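Local coordinates for erythropoietin (Homo sapiens, PDB 1EER), which acts as a hormone that binds and dimerises the erythropoietin receptor, activating JAK2 and so regulating red-cell proliferation and differentiation, at residues 20-25 / 92-97; 100-105 / 143-148; 33-38 / 78-83. The protein carries 5 engineered substitutions. One frame throughout, in Å; residues are numbered along the deposited sequence.

Interaction 1: residues 20-25 / 92-97. Engineered in segment 20-25: Lys-24 (natural residue Asn).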
ATOM      1  N   LYS A  20       2.671  -6.361   3.569  1.00 21.56           N
ATOM      2  CA  LYS A  20       1.525  -7.260   3.429  1.00 17.85           C
ATOM      3  C   LYS A  20       1.959  -8.487   2.636  1.00 17.33           C
ATOM      4  O   LYS A  20       1.647  -9.620   3.003  1.00 22.25           O
ATOM      5  CB  LYS A  20       0.386  -6.543   2.697  1.00 14.13           C
ATOM      6  CG  LYS A  20      -0.886  -7.352   2.511  1.00 16.96           C
ATOM      7  CD  LYS A  20      -2.046  -6.418   2.184  1.00 15.63           C
ATOM      8  CE  LYS A  20      -3.125  -7.117   1.392  1.00 15.54           C
ATOM      9  NZ  LYS A  20      -3.900  -8.072   2.230  1.00 22.00           N
ATOM     10  N   GLU A  21       2.697  -8.254   1.552  1.00 16.70           N
ATOM     11  CA  GLU A  21       3.166  -9.343   0.711  1.00 15.65           C
ATOM     12  C   GLU A  21       4.159 -10.199   1.489  1.00 11.86           C
ATOM     13  O   GLU A  21       4.153 -11.426   1.389  1.00 18.26           O
ATOM     14  CB  GLU A  21       3.804  -8.787  -0.567  1.00 15.52           C
ATOM     15  CG  GLU A  21       4.294  -9.844  -1.547  1.00 23.62           C
ATOM     16  CD  GLU A  21       3.180 -10.725  -2.098  1.00 28.58           C
ATOM     17  OE1 GLU A  21       1.998 -10.341  -1.969  1.00 33.67           O
ATOM     18  OE2 GLU A  21       3.487 -11.802  -2.660  1.00 29.40           O
ATOM     19  N   ALA A  22       5.003  -9.554   2.282  1.00 16.46           N
ATOM     20  CA  ALA A  22       5.979 -10.284   3.079  1.00 17.13           C
ATOM     21  C   ALA A  22       5.210 -11.186   4.043  1.00 22.71           C
ATOM     22  O   ALA A  22       5.434 -12.397   4.091  1.00 24.98           O
ATOM     23  CB  ALA A  22       6.864  -9.307   3.852  1.00 13.41           C
ATOM     24  N   GLU A  23       4.297 -10.588   4.806  1.00 21.68           N
ATOM     25  CA  GLU A  23       3.493 -11.334   5.765  1.00 19.85           C
ATOM     26  C   GLU A  23       2.713 -12.450   5.064  1.00 23.40           C
ATOM     27  O   GLU A  23       2.725 -13.608   5.503  1.00 25.99           O
ATOM     28  CB  GLU A  23       2.533 -10.383   6.493  1.00 22.78           C
ATOM     29  CG  GLU A  23       1.360 -11.059   7.195  1.00 26.67           C
ATOM     30  CD  GLU A  23       0.150 -11.194   6.281  1.00 35.45           C
ATOM     31  OE1 GLU A  23      -0.362 -10.148   5.820  1.00 34.86           O
ATOM     32  OE2 GLU A  23      -0.285 -12.342   6.016  1.00 31.57           O
ATOM     33  N   LYS A  24       2.049 -12.113   3.964  1.00 18.66           N
ATOM     34  CA  LYS A  24       1.268 -13.105   3.240  1.00 18.53           C
ATOM     35  C   LYS A  24       2.114 -14.289   2.789  1.00 22.61           C
ATOM     36  O   LYS A  24       1.731 -15.444   2.975  1.00 20.36           O
ATOM     37  CB  LYS A  24       0.584 -12.461   2.036  1.00 17.92           C
ATOM     38  CG  LYS A  24      -0.223 -13.427   1.180  1.00 17.16           C
ATOM     39  CD  LYS A  24      -0.549 -12.812  -0.185  1.00 23.23           C
ATOM     40  CE  LYS A  24       0.481 -13.218  -1.241  1.00 27.66           C
ATOM     41  NZ  LYS A  24       0.467 -12.323  -2.435  1.00 27.19           N
ATOM     42  N   ILE A  25       3.269 -14.001   2.199  1.00 25.57           N
ATOM     43  CA  ILE A  25       4.160 -15.050   1.713  1.00 24.35           C
ATOM     44  C   ILE A  25       4.731 -15.940   2.837  1.00 25.21           C
ATOM     45  O   ILE A  25       4.941 -17.142   2.641  1.00 23.93           O
ATOM     46  CB  ILE A  25       5.318 -14.422   0.889  1.00 25.41           C
ATOM     47  CG1 ILE A  25       4.754 -13.786  -0.391  1.00 25.62           C
ATOM     48  CG2 ILE A  25       6.371 -15.467   0.564  1.00 21.33           C
ATOM     49  CD1 ILE A  25       4.006 -14.748  -1.300  1.00 22.17           C
ATOM     50  N   GLN A  92      14.764 -14.045   1.329  1.00 32.70           N
ATOM     51  CA  GLN A  92      15.760 -13.029   0.997  1.00 29.42           C
ATOM     52  C   GLN A  92      15.263 -11.663   0.538  1.00 27.18           C
ATOM     53  O   GLN A  92      15.560 -10.653   1.179  1.00 25.08           O
ATOM     54  CB  GLN A  92      16.753 -13.567  -0.036  1.00 30.27           C
ATOM     55  CG  GLN A  92      18.048 -12.753  -0.117  1.00 23.70           C
ATOM     56  CD  GLN A  92      18.801 -12.695   1.205  1.00 24.02           C
ATOM     57  OE1 GLN A  92      18.902 -11.639   1.837  1.00 24.19           O
ATOM     58  NE2 GLN A  92      19.337 -13.832   1.627  1.00 32.51           N
ATOM     59  N   LEU A  93      14.514 -11.617  -0.562  1.00 27.25           N
ATOM     60  CA  LEU A  93      14.048 -10.331  -1.075  1.00 28.77           C
ATOM     61  C   LEU A  93      13.137  -9.577  -0.131  1.00 25.48           C
ATOM     62  O   LEU A  93      13.229  -8.355  -0.041  1.00 29.39           O
ATOM     63  CB  LEU A  93      13.357 -10.493  -2.432  1.00 32.87           C
ATOM     64  CG  LEU A  93      12.443 -11.693  -2.663  1.00 39.23           C
ATOM     65  CD1 LEU A  93      11.402 -11.315  -3.709  1.00 40.36           C
ATOM     66  CD2 LEU A  93      13.268 -12.905  -3.116  1.00 43.32           C
ATOM     67  N   HIS A  94      12.269 -10.296   0.578  1.00 25.14           N
ATOM     68  CA  HIS A  94      11.350  -9.655   1.514  1.00 21.78           C
ATOM     69  C   HIS A  94      12.141  -9.006   2.637  1.00 18.06           C
ATOM     70  O   HIS A  94      11.781  -7.939   3.118  1.00 22.28           O
ATOM     71  CB  HIS A  94      10.359 -10.671   2.092  1.00 18.48           C
ATOM     72  CG  HIS A  94       9.446 -11.271   1.068  1.00 24.41           C
ATOM     73  ND1 HIS A  94       8.450 -10.550   0.445  1.00 25.55           N
ATOM     74  CD2 HIS A  94       9.385 -12.521   0.549  1.00 25.72           C
ATOM     75  CE1 HIS A  94       7.816 -11.330  -0.415  1.00 25.99           C
ATOM     76  NE2 HIS A  94       8.365 -12.531  -0.371  1.00 24.74           N
ATOM     77  N   VAL A  95      13.224  -9.653   3.054  1.00 18.70           N
ATOM     78  CA  VAL A  95      14.069  -9.112   4.120  1.00 20.77           C
ATOM     79  C   VAL A  95      14.844  -7.886   3.622  1.00 19.37           C
ATOM     80  O   VAL A  95      15.000  -6.899   4.340  1.00 19.93           O
ATOM     81  CB  VAL A  95      15.078 -10.167   4.614  1.00 20.33           C
ATOM     82  CG1 VAL A  95      16.061  -9.533   5.576  1.00 21.76           C
ATOM     83  CG2 VAL A  95      14.342 -11.320   5.291  1.00 26.17           C
ATOM     84  N   ASP A  96      15.328  -7.963   2.387  1.00 18.50           N
ATOM     85  CA  ASP A  96      16.083  -6.874   1.791  1.00 22.06           C
ATOM     86  C   ASP A  96      15.176  -5.663   1.596  1.00 22.85           C
ATOM     87  O   ASP A  96      15.602  -4.519   1.757  1.00 24.44           O
ATOM     88  CB  ASP A  96      16.686  -7.322   0.453  1.00 27.20           C
ATOM     89  CG  ASP A  96      17.946  -8.182   0.630  1.00 34.16           C
ATOM     90  OD1 ASP A  96      18.542  -8.169   1.731  1.00 29.32           O
ATOM     91  OD2 ASP A  96      18.334  -8.871  -0.338  1.00 31.39           O
ATOM     92  N   LYS A  97      13.921  -5.912   1.252  1.00 23.10           N
ATOM     93  CA  LYS A  97      12.972  -4.814   1.087  1.00 23.73           C
ATOM     94  C   LYS A  97      12.634  -4.208   2.464  1.00 20.49           C
ATOM     95  O   LYS A  97      12.464  -2.993   2.599  1.00 21.97           O
ATOM     96  CB  LYS A  97      11.687  -5.319   0.421  1.00 22.03           C
ATOM     97  CG  LYS A  97      11.857  -5.774  -1.009  1.00 26.56           C
ATOM     98  CD  LYS A  97      10.818  -6.813  -1.362  1.00 32.06           C
ATOM     99  CE  LYS A  97      10.620  -6.889  -2.853  1.00 32.58           C
ATOM    100  NZ  LYS A  97      10.293  -5.555  -3.405  1.00 42.90           N
TER
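His-94 sets its CG beside the backbone N and anti to the carbonyl carbon (chi1 -64°), which sends the imidazole across to helix 9-25, where Glu-21, Ala-22 and Ile-25 receive it. CG of Glu-21, anti to the backbone N, lies near the plane of the imidazole, 4.0 Å from His-94 CE1 at the ring edge; the bend at chi2 turns the carboxylate off toward Lys-24. The other two neighbours come in obliquely: ND1 of His-94 lies 3.6 Å from CA of Ala-22, and CG2 of Ile-25 lies 3.7 Å from NE2 of His-94, with CB and CG1 nearly as close to NE2. The side chains of Ile-25 and His-94 cross at about a right angle.

The residue types follow from this. Alanine, with one methyl, lets the ring reach the helix backbone, and the CA atoms of Ala-22 and His-94 stand only 5.6 Å apart; the branched isoleucine offers CB, CG1 and CG2 to the NE2-CE1 side of the ring. No hydrogen bond crosses between the segments. The Glu-21 carboxylate, its plane tilted 37° from the imidazole, does not touch it, although its negative charge might still favour a protonated histidine. Instead OE1 of Glu-21 uses its syn lone pair for a salt bridge with NZ of Lys-24, an engineered residue, modelled at a short 2.5 Å.

The two helices run antiparallel, their segment axes 10.1 Å apart at closest approach and at 148° to each other, as expected of adjacent helices in a four-helix-bundle cytokine. Phe-142 of helix 138-161 touches both Ala-22 and His-94, while on helix 91-111 Val-95 packs against Gln-78 and Leu-81 of helix 56-82.

Interaction 2: residues 100-105 / 143-148; sequences SGLRSL and RVYSNF
The segments 100-105 and 143-148 belong to helices that run in broadly the same direction, and even their nearest CA atoms, those of Leu-102 and Tyr-145, are 9.3 Å apart, so side chains must bridge the gap. Tyr-145 does most of the reaching. A chi1 of 172° swings its phenol out opposite the backbone N, away from its own helix toward helix 91-111, and Leu-102 extends past it in the opposite direction. They meet obliquely at one corner of the ring: CE1 of Tyr-145 is 3.8 Å from CG of Leu-102 and 3.9 Å from CD2 of the same leucine. Further out, the phenol OH arrives 4.4 Å from CA of Gly-101, whose lack of a side chain leaves room for it; the space where a CB would stand is already tight against the hydroxyl.

A span of this kind joins the two diagonal, parallel helices of the up-up-down-down four-helix bundle, the fold of the long-chain cytokines. A long, flat tyrosine suits the task because it crosses the interior in one step, and a leucine gives it an apolar partner without polar demands. Leu-102 also touches Leu-67, Ser-71 and Val-74 of helix 56-82, while Tyr-145 rests on Ala-19 of helix 9-25, so all four helices converge here. On their outer sides the same segments meet two further protein chains: NE and NH2 of Arg-103 form salt bridges to acidic groups of one, and Arg-143 pairs with an acidic side chain of the other, consistent with one hormone engaging two receptor molecules.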
ATOM      1  N   SER A 100      15.483  -2.190   3.675  1.00 15.61           N
ATOM      2  CA  SER A 100      15.461  -1.012   2.823  1.00 17.16           C
ATOM      3  C   SER A 100      14.292  -0.102   3.173  1.00 18.13           C
ATOM      4  O   SER A 100      14.456   1.114   3.323  1.00 17.01           O
ATOM      5  CB  SER A 100      15.360  -1.446   1.360  1.00 17.35           C
ATOM      6  OG  SER A 100      15.065  -0.339   0.531  1.00 36.94           O
ATOM      7  N   GLY A 101      13.109  -0.699   3.299  1.00 17.54           N
ATOM      8  CA  GLY A 101      11.917   0.062   3.632  1.00 18.01           C
ATOM      9  C   GLY A 101      11.976   0.709   5.006  1.00 16.67           C
ATOM     10  O   GLY A 101      11.645   1.888   5.150  1.00 17.39           O
ATOM     11  N   LEU A 102      12.395  -0.060   6.014  1.00 20.73           N
ATOM     12  CA  LEU A 102      12.493   0.451   7.382  1.00 18.64           C
ATOM     13  C   LEU A 102      13.461   1.619   7.438  1.00 14.14           C
ATOM     14  O   LEU A 102      13.258   2.576   8.185  1.00 12.24           O
ATOM     15  CB  LEU A 102      12.940  -0.661   8.344  1.00 16.23           C
ATOM     16  CG  LEU A 102      11.811  -1.584   8.831  1.00 17.60           C
ATOM     17  CD1 LEU A 102      12.374  -2.713   9.670  1.00 15.53           C
ATOM     18  CD2 LEU A 102      10.811  -0.780   9.645  1.00 16.17           C
ATOM     19  N   ARG A 103      14.507   1.550   6.624  1.00 18.28           N
ATOM     20  CA  ARG A 103      15.494   2.622   6.601  1.00 22.64           C
ATOM     21  C   ARG A 103      14.853   3.901   6.076  1.00 18.33           C
ATOM     22  O   ARG A 103      15.082   4.987   6.609  1.00 19.04           O
ATOM     23  CB  ARG A 103      16.694   2.234   5.727  1.00 21.29           C
ATOM     24  CG  ARG A 103      17.871   3.205   5.834  1.00 22.89           C
ATOM     25  CD  ARG A 103      18.943   2.940   4.767  1.00 19.05           C
ATOM     26  NE  ARG A 103      19.738   1.752   5.061  1.00 16.49           N
ATOM     27  CZ  ARG A 103      19.707   0.638   4.343  1.00 12.78           C
ATOM     28  NH1 ARG A 103      18.920   0.556   3.282  1.00 16.61           N
ATOM     29  NH2 ARG A 103      20.443  -0.405   4.699  1.00 20.36           N
ATOM     30  N   SER A 104      14.039   3.769   5.034  1.00 18.52           N
ATOM     31  CA  SER A 104      13.374   4.926   4.452  1.00 17.44           C
ATOM     32  C   SER A 104      12.339   5.494   5.420  1.00 19.56           C
ATOM     33  O   SER A 104      12.267   6.708   5.635  1.00 18.14           O
ATOM     34  CB  SER A 104      12.710   4.531   3.137  1.00 16.31           C
ATOM     35  OG  SER A 104      13.682   4.085   2.206  1.00 16.95           O
ATOM     36  N   LEU A 105      11.549   4.609   6.020  1.00 19.37           N
ATOM     37  CA  LEU A 105      10.522   5.029   6.963  1.00 16.69           C
ATOM     38  C   LEU A 105      11.132   5.769   8.145  1.00 18.19           C
ATOM     39  O   LEU A 105      10.574   6.765   8.610  1.00 22.06           O
ATOM     40  CB  LEU A 105       9.723   3.810   7.443  1.00 15.57           C
ATOM     41  CG  LEU A 105       8.906   3.152   6.325  1.00 14.09           C
ATOM     42  CD1 LEU A 105       8.410   1.785   6.773  1.00 17.36           C
ATOM     43  CD2 LEU A 105       7.740   4.066   5.951  1.00 17.52           C
ATOM     44  N   ARG A 143       4.808 -10.711  10.052  1.00 20.06           N
ATOM     45  CA  ARG A 143       3.439 -10.370  10.422  1.00 18.93           C
ATOM     46  C   ARG A 143       3.494  -9.134  11.319  1.00 15.22           C
ATOM     47  O   ARG A 143       2.665  -8.230  11.213  1.00 15.68           O
ATOM     48  CB  ARG A 143       2.778 -11.536  11.163  1.00 20.63           C
ATOM     49  CG  ARG A 143       1.397 -11.206  11.735  1.00 23.65           C
ATOM     50  CD  ARG A 143       0.738 -12.434  12.366  1.00 26.77           C
ATOM     51  NE  ARG A 143       1.420 -12.897  13.577  1.00 16.19           N
ATOM     52  CZ  ARG A 143       2.008 -14.084  13.690  1.00 16.00           C
ATOM     53  NH1 ARG A 143       1.998 -14.924  12.667  1.00 14.68           N
ATOM     54  NH2 ARG A 143       2.594 -14.440  14.831  1.00 15.67           N
ATOM     55  N   VAL A 144       4.489  -9.093  12.197  1.00 11.28           N
ATOM     56  CA  VAL A 144       4.672  -7.960  13.105  1.00 14.01           C
ATOM     57  C   VAL A 144       5.064  -6.713  12.289  1.00 17.72           C
ATOM     58  O   VAL A 144       4.615  -5.595  12.571  1.00 18.62           O
ATOM     59  CB  VAL A 144       5.794  -8.273  14.162  1.00 16.26           C
ATOM     60  CG1 VAL A 144       6.319  -6.986  14.786  1.00 13.39           C
ATOM     61  CG2 VAL A 144       5.262  -9.204  15.241  1.00 12.60           C
ATOM     62  N   TYR A 145       5.914  -6.921  11.284  1.00 16.61           N
ATOM     63  CA  TYR A 145       6.380  -5.849  10.413  1.00 15.75           C
ATOM     64  C   TYR A 145       5.167  -5.173   9.776  1.00 18.30           C
ATOM     65  O   TYR A 145       5.054  -3.951   9.805  1.00 19.68           O
ATOM     66  CB  TYR A 145       7.307  -6.430   9.330  1.00 15.39           C
ATOM     67  CG  TYR A 145       7.723  -5.469   8.234  1.00 10.82           C
ATOM     68  CD1 TYR A 145       8.260  -4.219   8.537  1.00 16.53           C
ATOM     69  CD2 TYR A 145       7.630  -5.837   6.892  1.00 15.25           C
ATOM     70  CE1 TYR A 145       8.703  -3.354   7.530  1.00 18.81           C
ATOM     71  CE2 TYR A 145       8.070  -4.979   5.869  1.00 20.64           C
ATOM     72  CZ  TYR A 145       8.605  -3.739   6.199  1.00 21.47           C
ATOM     73  OH  TYR A 145       9.035  -2.886   5.205  1.00 19.58           O
ATOM     74  N   SER A 146       4.262  -5.979   9.218  1.00 21.35           N
ATOM     75  CA  SER A 146       3.041  -5.469   8.577  1.00 20.60           C
ATOM     76  C   SER A 146       2.068  -4.828   9.578  1.00 17.47           C
ATOM     77  O   SER A 146       1.577  -3.725   9.348  1.00 16.81           O
ATOM     78  CB  SER A 146       2.330  -6.604   7.823  1.00 13.83           C
ATOM     79  OG  SER A 146       1.116  -6.160   7.240  1.00 19.24           O
ATOM     80  N   ASN A 147       1.793  -5.516  10.685  1.00 16.12           N
ATOM     81  CA  ASN A 147       0.871  -4.991  11.686  1.00 17.15           C
ATOM     82  C   ASN A 147       1.352  -3.665  12.259  1.00 16.24           C
ATOM     83  O   ASN A 147       0.542  -2.783  12.562  1.00 14.90           O
ATOM     84  CB  ASN A 147       0.668  -6.005  12.822  1.00 19.98           C
ATOM     85  CG  ASN A 147      -0.451  -6.999  12.532  1.00 17.62           C
ATOM     86  OD1 ASN A 147      -1.261  -6.798  11.632  1.00 20.20           O
ATOM     87  ND2 ASN A 147      -0.495  -8.075  13.300  1.00 13.96           N
ATOM     88  N   PHE A 148       2.671  -3.516  12.406  1.00 16.27           N
ATOM     89  CA  PHE A 148       3.228  -2.271  12.942  1.00 14.94           C
ATOM     90  C   PHE A 148       3.097  -1.080  11.982  1.00 12.96           C
ATOM     91  O   PHE A 148       2.644   0.007  12.371  1.00 14.23           O
ATOM     92  CB  PHE A 148       4.705  -2.449  13.308  1.00 15.77           C
ATOM     93  CG  PHE A 148       5.262  -1.312  14.122  1.00 18.80           C
ATOM     94  CD1 PHE A 148       5.725  -0.156  13.503  1.00 18.91           C
ATOM     95  CD2 PHE A 148       5.312  -1.391  15.513  1.00 23.93           C
ATOM     96  CE1 PHE A 148       6.231   0.902  14.251  1.00 20.84           C
ATOM     97  CE2 PHE A 148       5.815  -0.337  16.273  1.00 22.54           C
ATOM     98  CZ  PHE A 148       6.276   0.813  15.641  1.00 23.85           C
TER

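Interaction 3: residues 33-38 / 78-83. Engineered in segment 33-38: Lys-38 (natural residue Asn). Engineered in segment 78-83: Lys-83 (natural residue Asn).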
ATOM      1  N   CYS A  33      11.322 -21.831   8.097  1.00 34.80           N
ATOM      2  CA  CYS A  33      11.439 -20.425   8.484  1.00 34.64           C
ATOM      3  C   CYS A  33      11.857 -20.080   9.912  1.00 31.46           C
ATOM      4  O   CYS A  33      11.614 -18.956  10.353  1.00 35.61           O
ATOM      5  CB  CYS A  33      10.120 -19.700   8.217  1.00 36.94           C
ATOM      6  SG  CYS A  33       9.653 -19.475   6.473  1.00 39.97           S
ATOM      7  N   SER A  34      12.468 -21.006  10.643  1.00 25.59           N
ATOM      8  CA  SER A  34      12.880 -20.685  12.006  1.00 21.56           C
ATOM      9  C   SER A  34      14.017 -19.680  12.012  1.00 19.87           C
ATOM     10  O   SER A  34      14.871 -19.699  11.133  1.00 20.91           O
ATOM     11  CB  SER A  34      13.335 -21.935  12.751  1.00 25.18           C
ATOM     12  OG  SER A  34      13.817 -21.587  14.039  1.00 26.12           O
ATOM     13  N   LEU A  35      14.008 -18.796  13.004  1.00 22.68           N
ATOM     14  CA  LEU A  35      15.049 -17.789  13.166  1.00 27.22           C
ATOM     15  C   LEU A  35      16.116 -18.425  14.059  1.00 35.80           C
ATOM     16  O   LEU A  35      17.212 -17.885  14.245  1.00 34.43           O
ATOM     17  CB  LEU A  35      14.488 -16.533  13.845  1.00 25.24           C
ATOM     18  CG  LEU A  35      13.602 -15.580  13.028  1.00 19.53           C
ATOM     19  CD1 LEU A  35      12.950 -14.578  13.966  1.00 15.57           C
ATOM     20  CD2 LEU A  35      14.431 -14.853  11.982  1.00 16.00           C
ATOM     21  N   ASN A  36      15.775 -19.586  14.609  1.00 38.03           N
ATOM     22  CA  ASN A  36      16.671 -20.333  15.480  1.00 39.37           C
ATOM     23  C   ASN A  36      17.130 -19.522  16.686  1.00 38.51           C
ATOM     24  O   ASN A  36      18.296 -19.574  17.076  1.00 40.25           O
ATOM     25  CB  ASN A  36      17.878 -20.820  14.683  1.00 41.95           C
ATOM     26  CG  ASN A  36      17.542 -21.997  13.795  1.00 38.38           C
ATOM     27  OD1 ASN A  36      17.677 -21.927  12.577  1.00 43.43           O
ATOM     28  ND2 ASN A  36      17.097 -23.088  14.405  1.00 43.35           N
ATOM     29  N   GLU A  37      16.191 -18.786  17.270  1.00 35.89           N
ATOM     30  CA  GLU A  37      16.435 -17.949  18.437  1.00 30.96           C
ATOM     31  C   GLU A  37      15.274 -16.965  18.572  1.00 26.38           C
ATOM     32  O   GLU A  37      14.525 -16.740  17.620  1.00 26.20           O
ATOM     33  CB  GLU A  37      17.768 -17.195  18.288  1.00 30.50           C
ATOM     34  CG  GLU A  37      17.648 -15.715  17.959  1.00 33.93           C
ATOM     35  CD  GLU A  37      18.962 -15.108  17.493  1.00 42.14           C
ATOM     36  OE1 GLU A  37      19.861 -15.872  17.080  1.00 42.50           O
ATOM     37  OE2 GLU A  37      19.093 -13.864  17.535  1.00 43.70           O
ATOM     38  N   LYS A  38      15.122 -16.386  19.755  1.00 24.57           N
ATOM     39  CA  LYS A  38      14.056 -15.420  19.992  1.00 28.91           C
ATOM     40  C   LYS A  38      14.503 -13.976  19.715  1.00 26.47           C
ATOM     41  O   LYS A  38      15.309 -13.404  20.456  1.00 26.71           O
ATOM     42  CB  LYS A  38      13.553 -15.528  21.437  1.00 29.04           C
ATOM     43  CG  LYS A  38      13.396 -16.954  21.953  1.00 35.54           C
ATOM     44  CD  LYS A  38      14.474 -17.324  22.987  1.00 43.45           C
ATOM     45  CE  LYS A  38      15.804 -16.563  22.780  1.00 46.59           C
ATOM     46  NZ  LYS A  38      16.850 -17.329  22.025  1.00 34.61           N
ATOM     47  N   GLN A  78      18.254 -10.539   9.017  1.00 20.13           N
ATOM     48  CA  GLN A  78      19.048 -10.513   7.800  1.00 24.96           C
ATOM     49  C   GLN A  78      20.387 -11.238   7.984  1.00 21.82           C
ATOM     50  O   GLN A  78      20.792 -12.039   7.142  1.00 24.37           O
ATOM     51  CB  GLN A  78      19.288  -9.062   7.383  1.00 22.83           C
ATOM     52  CG  GLN A  78      20.159  -8.894   6.160  1.00 26.75           C
ATOM     53  CD  GLN A  78      20.553  -7.453   5.947  1.00 25.97           C
ATOM     54  OE1 GLN A  78      20.801  -6.723   6.902  1.00 25.30           O
ATOM     55  NE2 GLN A  78      20.608  -7.031   4.689  1.00 29.17           N
ATOM     56  N   ALA A  79      21.070 -10.967   9.089  1.00 26.85           N
ATOM     57  CA  ALA A  79      22.359 -11.604   9.354  1.00 29.60           C
ATOM     58  C   ALA A  79      22.193 -13.084   9.680  1.00 32.36           C
ATOM     59  O   ALA A  79      23.050 -13.899   9.348  1.00 31.97           O
ATOM     60  CB  ALA A  79      23.062 -10.900  10.493  1.00 27.19           C
ATOM     61  N   LEU A  80      21.092 -13.425  10.343  1.00 29.08           N
ATOM     62  CA  LEU A  80      20.827 -14.812  10.691  1.00 34.27           C
ATOM     63  C   LEU A  80      20.595 -15.598   9.406  1.00 35.66           C
ATOM     64  O   LEU A  80      20.911 -16.789   9.316  1.00 35.57           O
ATOM     65  CB  LEU A  80      19.586 -14.903  11.581  1.00 34.84           C
ATOM     66  CG  LEU A  80      19.824 -14.901  13.089  1.00 29.61           C
ATOM     67  CD1 LEU A  80      18.499 -14.769  13.818  1.00 26.80           C
ATOM     68  CD2 LEU A  80      20.526 -16.182  13.484  1.00 30.41           C
ATOM     69  N   LEU A  81      20.046 -14.910   8.413  1.00 37.18           N
ATOM     70  CA  LEU A  81      19.757 -15.511   7.120  1.00 37.36           C
ATOM     71  C   LEU A  81      21.009 -15.623   6.266  1.00 41.49           C
ATOM     72  O   LEU A  81      21.153 -16.578   5.504  1.00 45.97           O
ATOM     73  CB  LEU A  81      18.711 -14.684   6.376  1.00 32.05           C
ATOM     74  CG  LEU A  81      17.898 -15.442   5.331  1.00 27.97           C
ATOM     75  CD1 LEU A  81      17.164 -16.580   6.006  1.00 28.93           C
ATOM     76  CD2 LEU A  81      16.915 -14.493   4.638  1.00 24.61           C
ATOM     77  N   VAL A  82      21.910 -14.649   6.380  1.00 42.45           N
ATOM     78  CA  VAL A  82      23.140 -14.683   5.597  1.00 43.44           C
ATOM     79  C   VAL A  82      23.914 -15.943   5.965  1.00 45.07           C
ATOM     80  O   VAL A  82      24.632 -16.509   5.145  1.00 45.93           O
ATOM     81  CB  VAL A  82      24.018 -13.430   5.850  1.00 43.46           C
ATOM     82  CG1 VAL A  82      24.809 -13.579   7.140  1.00 43.29           C
ATOM     83  CG2 VAL A  82      24.951 -13.219   4.680  1.00 44.36           C
ATOM     84  N   LYS A  83      23.745 -16.381   7.206  1.00 45.08           N
ATOM     85  CA  LYS A  83      24.403 -17.581   7.695  1.00 45.87           C
ATOM     86  C   LYS A  83      23.552 -18.806   7.381  1.00 45.04           C
ATOM     87  O   LYS A  83      22.323 -18.751   7.429  1.00 45.67           O
ATOM     88  CB  LYS A  83      24.616 -17.488   9.208  1.00 46.28           C
ATOM     89  CG  LYS A  83      25.082 -16.123   9.691  1.00 54.68           C
ATOM     90  CD  LYS A  83      26.477 -15.788   9.164  1.00 52.21           C
ATOM     91  CE  LYS A  83      27.290 -15.007  10.189  1.00 51.03           C
ATOM     92  NZ  LYS A  83      27.145 -15.575  11.565  1.00 50.50           N
TER
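Leu-80, an apolar side chain, has its closest neighbour in segment 33-38 in a carbonyl oxygen, and a carboxylate beside it. Its CD1 lies 3.4 Å from the carbonyl O of Leu-35, and its CD2 lies 3.7 Å from OE1 of Glu-37, which is equally near CD1. The two side chains cross at a slant, with the extended end of Glu-37 laid over the methyl groups: CD of the carboxylate is 3.7 Å from CD1 of Leu-80. Only van der Waals contact is involved here, and the charge of Glu-37 is answered outside the segments, where OE2 forms a salt bridge with NH1 of Arg-76. Glutamate thus serves twice, covering the partly exposed leucine and meeting the arginine. A looser apolar touch, 4.4 Å between CB of Leu-35 and CD1 of Leu-80, completes the contact.

The chain turns a corner at residues 36 and 37, which brings Glu-37 round to face the helix. Asn-36 takes left-handed backbone angles (57°/42°), a conformation asparagine adopts readily, and its N donates to OG of Ser-34 at 2.9 Å, an ST turn.

Before the corner, Cys-33 is tied to Cys-29 by a disulfide, and Leu-35 makes backbone hydrogen bonds with Asp-136, as strand 34-41 pairs antiparallel with strand 133-137. Leu-35 and Leu-81 both touch Phe-138 at the start of helix 138-161, so the end of helix 56-82 lies against this small sheet and the helix that follows it.

Interaction 2 lies deep, its centre about 4 Å from that of the chain, whereas interactions 1 and 3 lie farther out, at about 13 and 18 Å, and are partly buried. Chemistry changes accordingly: a phenol and a leucine meet in the core, an imidazole packs against aliphatic carbons in interaction 1, with a carboxylate near but not touching, and leucine methyls meet oxygens in interaction 3. Helix 91-111 serves both 20-25 / 92-97 and 100-105 / 143-148, which also touch through Glu-23 and Arg-143. Interaction 3 instead joins a strand to helix 56-82; it reaches interaction 1 through Gln-78 against Val-95, but does not touch interaction 2.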